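Local coordinates for protein 2-oxoglutarate dehydrogenase E2 component (PDB 2EQ7) that probably tethers lipoamide dehydrogenase (E3) to the 2-oxoglutarate dehydrogenase complex through the peripheral subunit-binding domain of its succinyltransferase E2 component, at residues L1-A6 against G27-K31. Numbering follows the deposited sequence.
Sequences LAMPAA and GRILK
Ile29 O accepts the backbone hydrogen bond from Met3 N at 3.0 Å; the N-H...O angle is 177°, nearly straight, and the donor is tilted 32° from the carbonyl plane. The methyls of Ala2 and Ala6 also close on this oxygen, Ala6 CB lying 3.0 Å from Ile29 O, so that one N-H bond and two methyls surround it. The peripheral subunit-binding domain is a minimal fold of two short helices joined by a long loop; here a single backbone bond joins the residues leading into helix 4-12 to those leading into helix 31-34, and the alanines allow close approach of the two backbones. Met3 and Leu30 are the N-cap residues of these helices, and their side chains lie side by side, pointing the same way. Met3 CG, anti to the carbonyl carbon (chi1 -64°), meets Leu30 CD2 at 3.6 Å before the chain bends at its next two torsions. Ile29 and Ala6 also pack on Val34 of helix 31-34. Lys31 lays its aliphatic part on Ala5, while its NZ forms salt bridges with acidic side chains of another protein chain; Arg28 NH1 forms one with an acidic side chain of a second partner chain, and Arg28 makes a cation-pi contact with an aromatic side chain of the first, consistent with a basic surface that docks on E3. Toward the N-terminus, Arg28 CA makes a CA-H...O contact of 3.0 Å with Leu1 O, and Ala2 CB lies 3.4 Å from Ile29 CB, tighter than usual van der Waals contact.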
loop_
_atom_site.group_PDB
_atom_site.type_symbol
_atom_site.label_atom_id
_atom_site.label_comp_id
_atom_site.label_asym_id
_atom_site.label_seq_id
_atom_site.Cartn_x
_atom_site.Cartn_y
_atom_site.Cartn_z
ATOM N N LEU C 1 -6.396 -16.650 19.304
ATOM C CA LEU C 1 -7.694 -17.344 19.063
ATOM C C LEU C 1 -8.752 -16.394 18.514
ATOM O O LEU C 1 -9.364 -16.663 17.480
ATOM C CB LEU C 1 -8.208 -17.971 20.364
ATOM C CG LEU C 1 -9.629 -18.546 20.334
ATOM C CD1 LEU C 1 -9.726 -19.616 19.264
ATOM C CD2 LEU C 1 -9.985 -19.114 21.697
ATOM N N ALA C 2 -8.961 -15.282 19.213
ATOM C CA ALA C 2 -9.953 -14.297 18.803
ATOM C C ALA C 2 -9.310 -13.052 18.205
ATOM O O ALA C 2 -8.086 -12.970 18.072
ATOM C CB ALA C 2 -10.821 -13.910 19.996
ATOM N N MET C 3 -10.147 -12.088 17.841
ATOM C CA MET C 3 -9.671 -10.837 17.269
ATOM C C MET C 3 -9.218 -9.919 18.402
ATOM O O MET C 3 -9.805 -9.921 19.485
ATOM C CB MET C 3 -10.786 -10.164 16.463
ATOM C CG MET C 3 -11.245 -10.949 15.248
ATOM S SD MET C 3 -9.907 -11.205 14.070
ATOM C CE MET C 3 -10.048 -9.718 13.057
ATOM N N PRO C 4 -8.162 -9.126 18.165
ATOM C CA PRO C 4 -7.596 -8.191 19.142
ATOM C C PRO C 4 -8.599 -7.326 19.911
ATOM O O PRO C 4 -8.437 -7.107 21.112
ATOM C CB PRO C 4 -6.636 -7.364 18.294
ATOM C CG PRO C 4 -6.119 -8.382 17.332
ATOM C CD PRO C 4 -7.386 -9.097 16.910
ATOM N N ALA C 5 -9.625 -6.828 19.227
ATOM C CA ALA C 5 -10.629 -5.994 19.883
ATOM C C ALA C 5 -11.539 -6.839 20.769
ATOM O O ALA C 5 -12.068 -6.356 21.772
ATOM C CB ALA C 5 -11.460 -5.244 18.843
ATOM N N ALA C 6 -11.721 -8.100 20.393
ATOM C CA ALA C 6 -12.559 -9.014 21.157
ATOM C C ALA C 6 -11.884 -9.309 22.490
ATOM O O ALA C 6 -12.535 -9.342 23.535
ATOM C CB ALA C 6 -12.769 -10.306 20.380
ATOM N N GLY C 27 -11.657 -20.171 13.455
ATOM C CA GLY C 27 -11.920 -20.152 14.882
ATOM C C GLY C 27 -11.474 -18.845 15.511
ATOM O O GLY C 27 -10.453 -18.796 16.198
ATOM N N ARG C 28 -12.237 -17.781 15.275
ATOM C CA ARG C 28 -11.912 -16.467 15.820
ATOM C C ARG C 28 -13.150 -15.789 16.394
ATOM O O ARG C 28 -14.196 -15.729 15.747
ATOM C CB ARG C 28 -11.309 -15.575 14.734
ATOM C CG ARG C 28 -10.058 -16.140 14.089
ATOM C CD ARG C 28 -9.591 -15.262 12.942
ATOM N NE ARG C 28 -8.431 -15.832 12.261
ATOM C CZ ARG C 28 -7.839 -15.282 11.207
ATOM N NH1 ARG C 28 -6.788 -15.872 10.654
ATOM N NH2 ARG C 28 -8.296 -14.141 10.705
ATOM N N ILE C 29 -13.021 -15.274 17.612
ATOM C CA ILE C 29 -14.125 -14.592 18.273
ATOM C C ILE C 29 -14.094 -13.101 17.954
ATOM O O ILE C 29 -13.125 -12.411 18.271
ATOM C CB ILE C 29 -14.057 -14.771 19.808
ATOM C CG1 ILE C 29 -14.199 -16.252 20.168
ATOM C CG2 ILE C 29 -15.150 -13.954 20.478
ATOM C CD1 ILE C 29 -14.098 -16.537 21.655
ATOM N N LEU C 30 -15.155 -12.615 17.321
ATOM C CA LEU C 30 -15.255 -11.203 16.969
ATOM C C LEU C 30 -15.759 -10.437 18.187
ATOM O O LEU C 30 -16.441 -11.003 19.042
ATOM C CB LEU C 30 -16.226 -11.015 15.800
ATOM C CG LEU C 30 -15.913 -11.786 14.514
ATOM C CD1 LEU C 30 -17.019 -11.550 13.498
ATOM C CD2 LEU C 30 -14.569 -11.342 13.954
ATOM N N LYS C 31 -15.425 -9.154 18.268
ATOM C CA LYS C 31 -15.854 -8.334 19.396
ATOM C C LYS C 31 -17.375 -8.297 19.495
ATOM O O LYS C 31 -17.929 -8.035 20.564
ATOM C CB LYS C 31 -15.307 -6.910 19.260
ATOM C CG LYS C 31 -15.784 -6.180 18.021
ATOM C CD LYS C 31 -15.156 -4.800 17.908
ATOM C CE LYS C 31 -15.589 -3.875 19.030
ATOM N NZ LYS C 31 -15.060 -2.500 18.815
#